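Local structure of glucose-binding protein (Thermus thermophilus HB27, 2B3F) at residues 8-13 and 35-40; 19-24 and 293-298; 115-120 and 307-312. The protein binds galactose or glucose in a cleft and probably delivers the sugar to a binding-protein-dependent transport system. All blocks are in the same frame, centred on the assembly; numbering follows the deposited sequence.

Interaction 1: 8-13 and 35-40; sequences WWAGDE and NATVTG. With GAL (beta-D-galactopyranose), chain G.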
loop_
_atom_site.group_PDB
_atom_site.type_symbol
_atom_site.label_atom_id
_atom_site.label_comp_id
_atom_site.label_asym_id
_atom_site.label_seq_id
_atom_site.Cartn_x
_atom_site.Cartn_y
_atom_site.Cartn_z
ATOM N N TRP A 8 9.869 6.821 2.270
ATOM C CA TRP A 8 10.586 5.724 1.604
ATOM C C TRP A 8 10.511 5.795 0.095
ATOM O O TRP A 8 10.692 4.779 -0.613
ATOM C CB TRP A 8 10.163 4.365 2.166
ATOM C CG TRP A 8 8.776 3.905 2.016
ATOM C CD1 TRP A 8 8.251 3.145 1.006
ATOM C CD2 TRP A 8 7.732 4.040 2.989
ATOM N NE1 TRP A 8 6.931 2.821 1.274
ATOM C CE2 TRP A 8 6.597 3.355 2.494
ATOM C CE3 TRP A 8 7.645 4.681 4.231
ATOM C CZ2 TRP A 8 5.388 3.306 3.200
ATOM C CZ3 TRP A 8 6.457 4.632 4.916
ATOM C CH2 TRP A 8 5.350 3.954 4.406
ATOM N N TRP A 9 10.297 7.005 -0.430
ATOM C CA TRP A 9 10.144 7.149 -1.847
ATOM C C TRP A 9 11.492 7.395 -2.544
ATOM O O TRP A 9 11.735 8.411 -3.173
ATOM C CB TRP A 9 9.102 8.231 -2.133
ATOM C CG TRP A 9 7.720 7.797 -1.787
ATOM C CD1 TRP A 9 7.186 6.531 -1.857
ATOM C CD2 TRP A 9 6.672 8.647 -1.314
ATOM N NE1 TRP A 9 5.869 6.553 -1.450
ATOM C CE2 TRP A 9 5.530 7.841 -1.121
ATOM C CE3 TRP A 9 6.591 10.014 -1.043
ATOM C CZ2 TRP A 9 4.319 8.363 -0.681
ATOM C CZ3 TRP A 9 5.389 10.529 -0.565
ATOM C CH2 TRP A 9 4.270 9.713 -0.419
ATOM N N ALA A 10 12.369 6.409 -2.409
ATOM C CA ALA A 10 13.703 6.455 -2.981
ATOM C C ALA A 10 13.711 5.890 -4.389
ATOM O O ALA A 10 12.813 5.145 -4.804
ATOM C CB ALA A 10 14.633 5.652 -2.099
ATOM N N GLY A 11 14.769 6.226 -5.133
ATOM C CA GLY A 11 14.982 5.651 -6.423
ATOM C C GLY A 11 13.824 5.914 -7.342
ATOM O O GLY A 11 13.345 7.065 -7.440
ATOM N N ASP A 12 13.333 4.852 -7.977
ATOM C CA ASP A 12 12.304 5.011 -8.973
ATOM C C ASP A 12 10.930 5.240 -8.340
ATOM O O ASP A 12 9.969 5.444 -9.060
ATOM C CB ASP A 12 12.273 3.857 -9.986
ATOM C CG ASP A 12 12.008 2.506 -9.352
ATOM O OD1 ASP A 12 11.087 2.374 -8.504
ATOM O OD2 ASP A 12 12.726 1.529 -9.748
ATOM N N GLU A 13 10.848 5.185 -7.013
ATOM C CA GLU A 13 9.619 5.622 -6.336
ATOM C C GLU A 13 9.543 7.132 -6.165
ATOM O O GLU A 13 8.478 7.655 -5.770
ATOM C CB GLU A 13 9.473 4.921 -4.985
ATOM C CG GLU A 13 9.342 3.389 -5.102
ATOM C CD GLU A 13 8.472 2.781 -4.031
ATOM O OE1 GLU A 13 8.885 1.771 -3.401
ATOM O OE2 GLU A 13 7.344 3.302 -3.839
ATOM N N ASN A 35 15.452 15.922 1.267
ATOM C CA ASN A 35 14.679 14.765 0.855
ATOM C C ASN A 35 15.283 13.551 1.553
ATOM O O ASN A 35 16.200 12.919 1.039
ATOM C CB ASN A 35 14.696 14.621 -0.660
ATOM C CG ASN A 35 13.782 13.496 -1.149
ATOM O OD1 ASN A 35 13.159 12.810 -0.346
ATOM N ND2 ASN A 35 13.696 13.315 -2.460
ATOM N N ALA A 36 14.765 13.254 2.739
ATOM C CA ALA A 36 15.326 12.226 3.627
ATOM C C ALA A 36 14.629 10.890 3.401
ATOM O O ALA A 36 13.771 10.496 4.178
ATOM C CB ALA A 36 15.189 12.659 5.059
ATOM N N THR A 37 15.006 10.199 2.329
ATOM C CA THR A 37 14.458 8.882 2.038
ATOM C C THR A 37 15.226 7.761 2.749
ATOM O O THR A 37 16.459 7.805 2.872
ATOM C CB THR A 37 14.483 8.592 0.547
ATOM O OG1 THR A 37 15.805 8.848 0.044
ATOM C CG2 THR A 37 13.463 9.468 -0.183
ATOM N N VAL A 38 14.477 6.785 3.238
ATOM C CA VAL A 38 15.036 5.540 3.771
ATOM C C VAL A 38 14.627 4.466 2.792
ATOM O O VAL A 38 13.455 4.166 2.644
ATOM C CB VAL A 38 14.545 5.205 5.190
ATOM C CG1 VAL A 38 15.089 3.855 5.642
ATOM C CG2 VAL A 38 14.956 6.295 6.151
ATOM N N THR A 39 15.608 3.897 2.096
ATOM C CA THR A 39 15.321 2.994 0.999
ATOM C C THR A 39 14.797 1.653 1.514
ATOM O O THR A 39 15.384 1.048 2.441
ATOM C CB THR A 39 16.593 2.719 0.176
ATOM O OG1 THR A 39 17.205 3.967 -0.200
ATOM C CG2 THR A 39 16.270 1.864 -1.071
ATOM N N GLY A 40 13.680 1.211 0.942
ATOM C CA GLY A 40 13.075 -0.077 1.297
ATOM C C GLY A 40 11.588 -0.091 1.011
ATOM O O GLY A 40 10.830 0.752 1.508
HETATM C C1 GAL G . 3.466 1.354 0.323
HETATM C C2 GAL G . 3.342 2.874 0.150
HETATM C C3 GAL G . 3.458 3.292 -1.309
HETATM C C4 GAL G . 4.712 2.700 -1.955
HETATM C C5 GAL G . 4.775 1.189 -1.621
HETATM C C6 GAL G . 6.000 0.458 -2.192
HETATM O O1 GAL G . 3.427 0.992 1.670
HETATM O O2 GAL G . 2.102 3.311 0.731
HETATM O O3 GAL G . 3.497 4.708 -1.409
HETATM O O4 GAL G . 5.816 3.410 -1.461
HETATM O O5 GAL G . 4.724 0.956 -0.234
HETATM O O6 GAL G . 7.157 0.822 -1.501
HETATM O O HOH W 1 12.398 2.685 -1.074
HETATM O O HOH W 2 13.347 10.584 -3.872
#
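W8 meets 35-40 with the root of its side chain: CB lies 3.3 Å from V38 O, and the indole then leads away towards the sugar. With CG set between the backbone N and the carbonyl carbon (chi1 63°), the ring swings past G40, whose O approaches CD1 obliquely, and points NE1 at the galactose. That N-H runs nearly straight, 167° at the hydrogen, to the ring oxygen O5. W9 has CG beside its backbone N and anti to the carbonyl carbon (chi1 -71°), which presents its pyrrole edge to a different part of the ligand. Galactose O3 lies in the ring plane, 3.0 Å from W9 NE1, while O4 makes a weaker second bond with the same N-H. E13 adds both carboxylate oxygens: OE1 accepts from galactose O6 at 2.7 Å and OE2 from galactose O4 at 2.8 Å. W224 also bonds OE1, which helps fix the rotation of the carboxylate.

Behind the indoles, the packing is of small groups. A10 CB sits 3.6 Å from T39 OG1 and also touches T37 CB, and the T37 methyl CG2 rests on the W9 carbonyl. One water links the backbones, donating to W8 O and accepting from G40 N; a second donates to W9 O and accepts from the side-chain ND2 of N35. W9 is itself the centre of an inverse gamma turn, closed by a weak bond from A10 N to W8 O, a bend that probably helps both indoles present NE1 to the sugar. Aromatic and acidic side chains around a bound sugar, on a loop after a strand of the parallel pair 2-7 and 32-37, fit the ligand cleft of a periplasmic binding protein.

Interaction 2: 19-24 and 293-298; sequences ALIRLY and INWLRL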
loop_
_atom_site.group_PDB
_atom_site.type_symbol
_atom_site.label_atom_id
_atom_site.label_comp_id
_atom_site.label_asym_id
_atom_site.label_seq_id
_atom_site.Cartn_x
_atom_site.Cartn_y
_atom_site.Cartn_z
ATOM N N ALA A 19 8.387 15.865 -7.843
ATOM C CA ALA A 19 7.484 16.837 -8.472
ATOM C C ALA A 19 6.828 17.722 -7.406
ATOM O O ALA A 19 6.725 18.944 -7.582
ATOM C CB ALA A 19 6.438 16.128 -9.293
ATOM N N LEU A 20 6.387 17.124 -6.297
ATOM C CA LEU A 20 5.849 17.921 -5.183
ATOM C C LEU A 20 6.878 18.863 -4.591
ATOM O O LEU A 20 6.555 20.000 -4.239
ATOM C CB LEU A 20 5.319 17.029 -4.063
ATOM C CG LEU A 20 3.992 16.384 -4.368
ATOM C CD1 LEU A 20 3.681 15.337 -3.300
ATOM C CD2 LEU A 20 2.851 17.430 -4.441
ATOM N N ILE A 21 8.106 18.382 -4.439
ATOM C CA ILE A 21 9.159 19.195 -3.868
ATOM C C ILE A 21 9.461 20.396 -4.781
ATOM O O ILE A 21 9.671 21.497 -4.289
ATOM C CB ILE A 21 10.428 18.358 -3.590
ATOM C CG1 ILE A 21 10.142 17.418 -2.410
ATOM C CG2 ILE A 21 11.634 19.265 -3.269
ATOM C CD1 ILE A 21 11.231 16.433 -2.085
ATOM N N ARG A 22 9.455 20.177 -6.089
ATOM C CA ARG A 22 9.685 21.264 -7.051
ATOM C C ARG A 22 8.587 22.318 -6.936
ATOM O O ARG A 22 8.880 23.512 -6.927
ATOM C CB ARG A 22 9.768 20.741 -8.483
ATOM C CG ARG A 22 11.107 20.080 -8.784
ATOM C CD ARG A 22 11.344 19.904 -10.276
ATOM N NE ARG A 22 10.405 18.959 -10.869
ATOM C CZ ARG A 22 10.503 17.630 -10.769
ATOM N NH1 ARG A 22 11.494 17.056 -10.091
ATOM N NH2 ARG A 22 9.595 16.876 -11.348
ATOM N N LEU A 23 7.340 21.862 -6.842
ATOM C CA LEU A 23 6.203 22.743 -6.583
ATOM C C LEU A 23 6.379 23.536 -5.288
ATOM O O LEU A 23 6.132 24.745 -5.234
ATOM C CB LEU A 23 4.930 21.924 -6.493
ATOM C CG LEU A 23 3.691 22.497 -7.139
ATOM C CD1 LEU A 23 3.858 22.523 -8.661
ATOM C CD2 LEU A 23 2.508 21.652 -6.773
ATOM N N TYR A 24 6.796 22.860 -4.229
ATOM C CA TYR A 24 7.015 23.521 -2.944
ATOM C C TYR A 24 8.087 24.624 -3.047
ATOM O O TYR A 24 7.904 25.732 -2.525
ATOM C CB TYR A 24 7.419 22.489 -1.876
ATOM C CG TYR A 24 7.556 23.053 -0.480
ATOM C CD1 TYR A 24 6.467 23.102 0.384
ATOM C CD2 TYR A 24 8.770 23.563 -0.025
ATOM C CE1 TYR A 24 6.588 23.625 1.679
ATOM C CE2 TYR A 24 8.894 24.085 1.279
ATOM C CZ TYR A 24 7.801 24.127 2.115
ATOM O OH TYR A 24 7.944 24.628 3.395
ATOM N N ILE A 293 4.124 22.835 8.099
ATOM C CA ILE A 293 2.702 23.172 7.931
ATOM C C ILE A 293 2.406 23.565 6.485
ATOM O O ILE A 293 1.413 23.151 5.902
ATOM C CB ILE A 293 2.265 24.295 8.918
ATOM C CG1 ILE A 293 2.241 23.751 10.351
ATOM C CG2 ILE A 293 0.902 24.846 8.520
ATOM C CD1 ILE A 293 2.141 24.797 11.435
ATOM N N ASN A 294 3.284 24.360 5.879
ATOM C CA ASN A 294 3.093 24.722 4.484
ATOM C C ASN A 294 3.218 23.521 3.530
ATOM O O ASN A 294 2.562 23.446 2.492
ATOM C CB ASN A 294 4.043 25.860 4.114
ATOM C CG ASN A 294 3.638 27.185 4.786
ATOM O OD1 ASN A 294 2.472 27.358 5.142
ATOM N ND2 ASN A 294 4.597 28.106 4.957
ATOM N N TRP A 295 4.044 22.548 3.905
ATOM C CA TRP A 295 4.096 21.304 3.147
ATOM C C TRP A 295 2.750 20.573 3.246
ATOM O O TRP A 295 2.220 20.108 2.245
ATOM C CB TRP A 295 5.267 20.432 3.645
ATOM C CG TRP A 295 5.306 19.036 3.090
ATOM C CD1 TRP A 295 4.933 17.905 3.734
ATOM C CD2 TRP A 295 5.738 18.629 1.782
ATOM N NE1 TRP A 295 5.112 16.814 2.927
ATOM C CE2 TRP A 295 5.593 17.224 1.718
ATOM C CE3 TRP A 295 6.240 19.305 0.668
ATOM C CZ2 TRP A 295 5.945 16.485 0.589
ATOM C CZ3 TRP A 295 6.559 18.581 -0.461
ATOM C CH2 TRP A 295 6.428 17.172 -0.487
ATOM N N LEU A 296 2.196 20.477 4.450
ATOM C CA LEU A 296 0.876 19.839 4.633
ATOM C C LEU A 296 -0.208 20.507 3.782
ATOM O O LEU A 296 -1.051 19.837 3.165
ATOM C CB LEU A 296 0.470 19.843 6.113
ATOM C CG LEU A 296 1.406 19.131 7.089
ATOM C CD1 LEU A 296 0.830 19.145 8.487
ATOM C CD2 LEU A 296 1.697 17.688 6.617
ATOM N N ARG A 297 -0.185 21.843 3.734
ATOM C CA ARG A 297 -1.167 22.571 2.939
ATOM C C ARG A 297 -1.032 22.240 1.463
ATOM O O ARG A 297 -2.029 22.118 0.750
ATOM C CB ARG A 297 -1.039 24.082 3.178
ATOM C CG ARG A 297 -1.370 24.489 4.614
ATOM C CD ARG A 297 -1.140 25.976 4.859
ATOM N NE ARG A 297 -1.862 26.740 3.842
ATOM C CZ ARG A 297 -1.343 27.694 3.071
ATOM N NH1 ARG A 297 -0.077 28.083 3.207
ATOM N NH2 ARG A 297 -2.124 28.296 2.172
ATOM N N LEU A 298 0.208 22.055 1.009
ATOM C CA LEU A 298 0.455 21.649 -0.364
ATOM C C LEU A 298 -0.004 20.218 -0.660
ATOM O O LEU A 298 -0.700 19.961 -1.634
ATOM C CB LEU A 298 1.943 21.804 -0.714
ATOM C CG LEU A 298 2.366 21.215 -2.062
ATOM C CD1 LEU A 298 1.658 21.876 -3.200
ATOM C CD2 LEU A 298 3.880 21.320 -2.242
HETATM O O HOH W 3 7.286 27.569 3.983
#
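Y24 and W295 make the aromatic centre of this helix-helix contact. The indole turns the edge of its six-membered ring toward the phenol face in an offset edge-to-face pair, with centroids 5.9 Å apart and planes at 64°. Y24 gets there by an extended first torsion, CG anti to the backbone N (chi1 -175°), which lays the ring across the neighbouring helix until CE1 is 3.5 Å from W295 N.

The apolar contacts flank this pair. L20 CB packs 3.7 Å from W295 CH2, with I21 CG1 farther out on the same atom. L298 puts its two methyls to separate uses: CD1 meets L23 CD2, and CD2 lies 3.7 Å from Y24 CB.

Between the two segments, polar links gather at the phenol end. Y24 OH bonds to N291 O, and a water donates to it while accepting from N294 ND2. A leucine in place of Y24 would probably open a gap beside W295 and leave N291 O without its hydroxyl mate.

With the short axes 10.8 Å apart, crossing at 118°, it is bulky side chains that fill the space between: cohesion here is hydrophobic, with one tethered hydroxyl where the phenol reaches N291.

Interaction 3: 115-120 and 307-312; sequences PVNIHR and TSNPLK. Unlike the reference sequence in segment 307-312: S308 (reference Phe). With GAL (beta-D-galactopyranose), chain G.
K312 and H119 form the tight end of this contact, beside the galactose. The lysine ammonium donates to H119 NE2 at 2.8 Å, arriving at the imidazole edge but tilted 18° from the ring plane. The same NZ gives a second bond, 2.9 Å long, to galactose O3. The lysine chain starts extended from the helix end, CG anti to the backbone N (chi1 -170°), and then bends at chi2 and again at chi4. CG passes near H119 NE2, the chain crossing the imidazole at about a right angle, while NZ reaches both partners. Behind the ring, ND1 is bonded to D243, which fixes the imidazole's rotation and makes D243 a second-shell support for a residue of the sugar pocket.

The second close spot is an amide against backbone. N309 ND2 donates to V116 O at 3.0 Å, in the plane of that carbonyl and close to the plane of its own amide, with a nearly straight N-H (168°). The other half of the amide, OD1, lies 3.1 Å from N117 CB and accepts a bond from S314. N117 turns its own amide to D278, where OD1 takes the backbone N-H of that sugar-binding residue.

Looser packing is found farther along, where V116 CG2 comes no closer than 4.4 Å to S308 OG. That hydroxyl is tied back to G304 O in its own helix, and S308 departs here from the phenylalanine of the reference sequence.

All six residues that touch are buried, and polar bonds rather than hydrocarbon do most of the joining. The pattern is consistent with a neutral imidazole that carries its proton on ND1 toward the D243 carboxylate and offers a lone pair to the lysine, which would steady the ammonium group for its bond to the sugar.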
loop_
_atom_site.group_PDB
_atom_site.type_symbol
_atom_site.label_atom_id
_atom_site.label_comp_id
_atom_site.label_asym_id
_atom_site.label_seq_id
_atom_site.Cartn_x
_atom_site.Cartn_y
_atom_site.Cartn_z
ATOM N N PRO A 115 -3.879 13.112 4.168
ATOM C CA PRO A 115 -3.724 12.149 3.071
ATOM C C PRO A 115 -3.335 12.800 1.754
ATOM O O PRO A 115 -3.901 13.834 1.380
ATOM C CB PRO A 115 -5.094 11.489 2.961
ATOM C CG PRO A 115 -5.888 11.986 4.120
ATOM C CD PRO A 115 -5.287 13.227 4.612
ATOM N N VAL A 116 -2.373 12.211 1.053
ATOM C CA VAL A 116 -1.947 12.718 -0.244
ATOM C C VAL A 116 -2.496 11.915 -1.411
ATOM O O VAL A 116 -2.510 12.387 -2.538
ATOM C CB VAL A 116 -0.414 12.863 -0.332
ATOM C CG1 VAL A 116 0.289 11.523 -0.308
ATOM C CG2 VAL A 116 -0.019 13.656 -1.605
ATOM N N ASN A 117 -2.936 10.688 -1.141
ATOM C CA ASN A 117 -3.330 9.779 -2.184
ATOM C C ASN A 117 -4.220 8.656 -1.668
ATOM O O ASN A 117 -4.532 8.563 -0.465
ATOM C CB ASN A 117 -2.077 9.191 -2.874
ATOM C CG ASN A 117 -1.268 8.273 -1.961
ATOM O OD1 ASN A 117 -1.683 7.950 -0.863
ATOM N ND2 ASN A 117 -0.097 7.839 -2.441
ATOM N N ILE A 118 -4.627 7.827 -2.607
ATOM C CA ILE A 118 -5.211 6.522 -2.344
ATOM C C ILE A 118 -4.492 5.533 -3.272
ATOM O O ILE A 118 -4.465 5.708 -4.489
ATOM C CB ILE A 118 -6.730 6.478 -2.652
ATOM C CG1 ILE A 118 -7.506 7.469 -1.769
ATOM C CG2 ILE A 118 -7.277 5.081 -2.506
ATOM C CD1 ILE A 118 -7.594 7.124 -0.311
ATOM N N HIS A 119 -3.875 4.503 -2.684
ATOM C CA HIS A 119 -3.409 3.359 -3.453
ATOM C C HIS A 119 -4.362 2.170 -3.242
ATOM O O HIS A 119 -5.048 2.055 -2.214
ATOM C CB HIS A 119 -1.983 2.920 -3.050
ATOM C CG HIS A 119 -0.853 3.634 -3.751
ATOM N ND1 HIS A 119 -0.611 3.526 -5.102
ATOM C CD2 HIS A 119 0.152 4.396 -3.250
ATOM C CE1 HIS A 119 0.489 4.205 -5.401
ATOM N NE2 HIS A 119 0.966 4.744 -4.294
ATOM N N ARG A 120 -4.364 1.280 -4.222
ATOM C CA ARG A 120 -5.096 0.024 -4.173
ATOM C C ARG A 120 -4.092 -1.124 -4.051
ATOM O O ARG A 120 -3.123 -1.185 -4.826
ATOM C CB ARG A 120 -5.868 -0.173 -5.465
ATOM C CG ARG A 120 -6.799 -1.349 -5.419
ATOM C CD ARG A 120 -7.689 -1.381 -6.628
ATOM N NE ARG A 120 -8.682 -2.428 -6.524
ATOM C CZ ARG A 120 -9.668 -2.591 -7.397
ATOM N NH1 ARG A 120 -9.769 -1.784 -8.426
ATOM N NH2 ARG A 120 -10.560 -3.545 -7.227
ATOM N N THR A 307 -0.725 16.998 -9.460
ATOM C CA THR A 307 0.646 17.011 -9.991
ATOM C C THR A 307 1.381 15.693 -9.702
ATOM O O THR A 307 1.973 15.083 -10.606
ATOM C CB THR A 307 1.426 18.185 -9.404
ATOM O OG1 THR A 307 0.777 19.421 -9.768
ATOM C CG2 THR A 307 2.862 18.208 -9.906
ATOM N N SER A 308 1.333 15.247 -8.450
ATOM C CA SER A 308 2.119 14.071 -8.024
ATOM C C SER A 308 1.496 12.732 -8.372
ATOM O O SER A 308 2.194 11.812 -8.830
ATOM C CB SER A 308 2.407 14.149 -6.530
ATOM O OG SER A 308 1.212 14.255 -5.783
ATOM N N ASN A 309 0.195 12.568 -8.149
ATOM C CA ASN A 309 -0.396 11.238 -8.266
ATOM C C ASN A 309 -0.365 10.616 -9.648
ATOM O O ASN A 309 -0.150 9.422 -9.767
ATOM C CB ASN A 309 -1.779 11.163 -7.603
ATOM C CG ASN A 309 -1.675 11.221 -6.100
ATOM O OD1 ASN A 309 -0.995 10.391 -5.492
ATOM N ND2 ASN A 309 -2.309 12.216 -5.482
ATOM N N PRO A 310 -0.558 11.408 -10.714
ATOM C CA PRO A 310 -0.399 10.795 -12.043
ATOM C C PRO A 310 0.979 10.124 -12.279
ATOM O O PRO A 310 1.069 9.143 -13.029
ATOM C CB PRO A 310 -0.628 11.976 -13.003
ATOM C CG PRO A 310 -1.543 12.916 -12.210
ATOM C CD PRO A 310 -1.015 12.811 -10.793
ATOM N N LEU A 311 2.020 10.654 -11.655
ATOM C CA LEU A 311 3.362 10.049 -11.719
ATOM C C LEU A 311 3.480 8.781 -10.864
ATOM O O LEU A 311 4.229 7.852 -11.192
ATOM C CB LEU A 311 4.412 11.049 -11.255
ATOM C CG LEU A 311 4.571 12.289 -12.137
ATOM C CD1 LEU A 311 5.427 13.361 -11.439
ATOM C CD2 LEU A 311 5.200 11.871 -13.467
ATOM N N LYS A 312 2.741 8.760 -9.765
ATOM C CA LYS A 312 2.867 7.719 -8.724
ATOM C C LYS A 312 2.136 6.415 -9.018
ATOM O O LYS A 312 2.587 5.352 -8.577
ATOM C CB LYS A 312 2.342 8.283 -7.404
ATOM C CG LYS A 312 2.610 7.451 -6.160
ATOM C CD LYS A 312 4.039 7.431 -5.722
ATOM C CE LYS A 312 4.141 6.944 -4.278
ATOM N NZ LYS A 312 3.663 5.531 -4.165
HETATM C C1 GAL G . 3.466 1.354 0.323
HETATM C C2 GAL G . 3.342 2.874 0.150
HETATM C C3 GAL G . 3.458 3.292 -1.309
HETATM C C4 GAL G . 4.712 2.700 -1.955
HETATM C C5 GAL G . 4.775 1.189 -1.621
HETATM C C6 GAL G . 6.000 0.458 -2.192
HETATM O O1 GAL G . 3.427 0.992 1.670
HETATM O O2 GAL G . 2.102 3.311 0.731
HETATM O O3 GAL G . 3.497 4.708 -1.409
HETATM O O4 GAL G . 5.816 3.410 -1.461
HETATM O O5 GAL G . 4.724 0.956 -0.234
HETATM O O6 GAL G . 7.157 0.822 -1.501
#

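In the fold
Interactions 1 and 3 both reach the same sheet and converge on the galactose. W9 and K312 pack against each other, and both donate to the sugar's O3. Interaction 2 lies farthest from the chain's centre, about 22 Å between centres, with its L20 side chain about 11 Å from the ligand, and is mainly apolar, whereas the other two are rich in polar bonds. Interaction 1 is only partly buried and uses bridging waters; interaction 3 is wholly buried and interaction 2 mostly so. Consecutive elements link them: helix 15-27 leads into strand 32-37, and helix 289-299 into helix 302-312. L20 packs on S308, so the hydrophobic helix pair backs directly onto the helix bearing K312.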